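Local coordinates for protein nidogen-1 (Mus musculus, PDB 1GL4) that forms part of basement membranes as a sulfated glycoprotein tightly associated with laminin, and also binds collagen IV and perlecan, at residues Gly113-Val118 / Gly132-Gln137. Residues are numbered along the deposited sequence; the frame is centred on the assembly and turned at random.
Sequences GWMFAV and GEFTRQ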
loop_
_atom_site.group_PDB
_atom_site.type_symbol
_atom_site.label_atom_id
_atom_site.label_comp_id
_atom_site.label_asym_id
_atom_site.label_seq_id
_atom_site.Cartn_x
_atom_site.Cartn_y
_atom_site.Cartn_z
ATOM N N GLY A 113 -1.229 -2.953 1.286
ATOM C CA GLY A 113 -1.930 -2.661 2.525
ATOM C C GLY A 113 -2.352 -3.974 3.167
ATOM O O GLY A 113 -2.350 -4.117 4.391
ATOM N N TRP A 114 -2.721 -4.940 2.332
ATOM C CA TRP A 114 -3.124 -6.263 2.804
ATOM C C TRP A 114 -1.915 -6.939 3.454
ATOM O O TRP A 114 -2.026 -7.559 4.511
ATOM C CB TRP A 114 -3.632 -7.110 1.626
ATOM C CG TRP A 114 -3.862 -8.562 1.963
ATOM C CD1 TRP A 114 -4.908 -9.086 2.667
ATOM C CD2 TRP A 114 -3.001 -9.663 1.643
ATOM N NE1 TRP A 114 -4.753 -10.448 2.809
ATOM C CE2 TRP A 114 -3.590 -10.828 2.190
ATOM C CE3 TRP A 114 -1.787 -9.778 0.950
ATOM C CZ2 TRP A 114 -3.009 -12.094 2.065
ATOM C CZ3 TRP A 114 -1.205 -11.044 0.823
ATOM C CH2 TRP A 114 -1.816 -12.182 1.378
ATOM N N MET A 115 -0.755 -6.798 2.821
ATOM C CA MET A 115 0.477 -7.392 3.332
ATOM C C MET A 115 0.857 -6.902 4.730
ATOM O O MET A 115 1.325 -7.687 5.560
ATOM C CB MET A 115 1.653 -7.088 2.397
ATOM C CG MET A 115 1.662 -7.818 1.065
ATOM S SD MET A 115 3.102 -7.338 0.063
ATOM C CE MET A 115 4.427 -7.942 1.073
ATOM N N PHE A 116 0.667 -5.608 4.984
ATOM C CA PHE A 116 1.050 -5.030 6.271
ATOM C C PHE A 116 -0.062 -4.460 7.152
ATOM O O PHE A 116 0.187 -3.576 7.973
ATOM C CB PHE A 116 2.126 -3.957 6.041
ATOM C CG PHE A 116 3.381 -4.489 5.401
ATOM C CD1 PHE A 116 3.682 -4.206 4.072
ATOM C CD2 PHE A 116 4.248 -5.299 6.122
ATOM C CE1 PHE A 116 4.830 -4.727 3.470
ATOM C CE2 PHE A 116 5.396 -5.825 5.533
ATOM C CZ PHE A 116 5.687 -5.538 4.201
ATOM N N ALA A 117 -1.278 -4.978 7.006
ATOM C CA ALA A 117 -2.411 -4.501 7.803
ATOM C C ALA A 117 -2.159 -4.692 9.300
ATOM O O ALA A 117 -1.400 -5.573 9.696
ATOM C CB ALA A 117 -3.681 -5.252 7.406
ATOM N N VAL A 118 -2.796 -3.869 10.129
ATOM C CA VAL A 118 -2.632 -3.997 11.578
ATOM C C VAL A 118 -3.274 -5.318 11.989
ATOM O O VAL A 118 -4.449 -5.554 11.705
ATOM C CB VAL A 118 -3.325 -2.844 12.334
ATOM C CG1 VAL A 118 -3.215 -3.067 13.849
ATOM C CG2 VAL A 118 -2.684 -1.515 11.949
ATOM N N GLY A 132 6.219 -12.173 2.022
ATOM C CA GLY A 132 6.448 -11.343 0.852
ATOM C C GLY A 132 6.904 -12.126 -0.367
ATOM O O GLY A 132 7.488 -11.563 -1.291
ATOM N N GLU A 133 6.660 -13.434 -0.355
ATOM C CA GLU A 133 7.011 -14.304 -1.471
ATOM C C GLU A 133 5.702 -14.920 -1.953
ATOM O O GLU A 133 5.227 -15.893 -1.376
ATOM C CB GLU A 133 7.965 -15.417 -1.008
ATOM C CG GLU A 133 9.294 -14.927 -0.433
ATOM C CD GLU A 133 10.103 -16.048 0.221
ATOM O OE1 GLU A 133 9.574 -16.741 1.116
ATOM O OE2 GLU A 133 11.272 -16.231 -0.153
ATOM N N PHE A 134 5.104 -14.346 -2.995
ATOM C CA PHE A 134 3.840 -14.866 -3.507
ATOM C C PHE A 134 3.491 -14.299 -4.876
ATOM O O PHE A 134 4.126 -13.356 -5.351
ATOM C CB PHE A 134 2.695 -14.570 -2.515
ATOM C CG PHE A 134 2.368 -13.092 -2.351
ATOM C CD1 PHE A 134 1.329 -12.505 -3.074
ATOM C CD2 PHE A 134 3.083 -12.302 -1.450
ATOM C CE1 PHE A 134 1.005 -11.159 -2.901
ATOM C CE2 PHE A 134 2.766 -10.950 -1.268
ATOM C CZ PHE A 134 1.723 -10.375 -1.995
ATOM N N THR A 135 2.489 -14.901 -5.509
ATOM C CA THR A 135 2.015 -14.456 -6.817
ATOM C C THR A 135 0.563 -14.015 -6.651
ATOM O O THR A 135 -0.217 -14.684 -5.971
ATOM C CB THR A 135 2.041 -15.594 -7.858
ATOM O OG1 THR A 135 3.381 -16.073 -8.018
ATOM C CG2 THR A 135 1.518 -15.095 -9.203
ATOM N N ARG A 136 0.213 -12.894 -7.272
ATOM C CA ARG A 136 -1.140 -12.358 -7.211
ATOM C C ARG A 136 -1.716 -12.250 -8.617
ATOM O O ARG A 136 -1.160 -11.545 -9.462
ATOM C CB ARG A 136 -1.144 -10.962 -6.573
ATOM C CG ARG A 136 -2.536 -10.318 -6.471
ATOM C CD ARG A 136 -2.479 -8.782 -6.479
ATOM N NE ARG A 136 -3.740 -8.174 -6.047
ATOM C CZ ARG A 136 -3.982 -6.864 -6.042
ATOM N NH1 ARG A 136 -3.053 -6.010 -6.458
ATOM N NH2 ARG A 136 -5.148 -6.402 -5.592
ATOM N N GLN A 137 -2.809 -12.967 -8.871
ATOM C CA GLN A 137 -3.484 -12.904 -10.166
ATOM C C GLN A 137 -4.794 -12.182 -9.882
ATOM O O GLN A 137 -5.584 -12.657 -9.072
ATOM C CB GLN A 137 -3.818 -14.301 -10.701
ATOM C CG GLN A 137 -2.642 -15.241 -10.910
ATOM C CD GLN A 137 -3.103 -16.643 -11.299
ATOM O OE1 GLN A 137 -3.615 -16.858 -12.403
ATOM N NE2 GLN A 137 -2.937 -17.602 -10.385
#
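Phe134 meets Trp114 and Met115 through the far end of its ring. Trp114 brings the edge of its six-membered ring to one face of Phe134, with CZ3 of Trp114 4.1 Å from CZ of Phe134. This is a T-shaped (edge-to-face) pair, with ring centroids 5.8 Å apart and planes at 75°. Met115 comes to the edge of the same ring. Its SD lies in the ring plane at the CE2-CZ edge, 3.9 Å from both Phe134 CE2 and Phe134 CZ, which makes a Met-aromatic contact. Met115 CG adds to it, 4.0 Å from Phe134 CZ. The Met115 chain runs straight through chi2 and then bends at chi3 (64°). The bend carries CE to the backbone of Gly132, 4.0 Å from its CA. No hydrogen bond crosses between the segments, and all four touching residues are buried.

The contact lies inside the nidogen G2 beta-barrel. The C-terminal end of helix 107-115, within the barrel, packs here against the start of wall strand 133-142. Cutting Met115 back to an alanine would probably leave the CE2-CZ edge of Phe134 without its CG and sulfur partners and open a gap beside Gly132.

With chi1 at 66°, Phe134 CG lies between the backbone N and the carbonyl carbon. From a CB directed at the helix, the ring then reaches Trp114 and Met115 with its CE2 and CZ end. Phe155 stacks with Phe134 and Tyr192 with Trp114, while Ile231 of strand 221-232 touches both. Backbone hydrogen bonds tie Trp114 to Gly126 and Met115 to Phe127, at the start of helix 126-130.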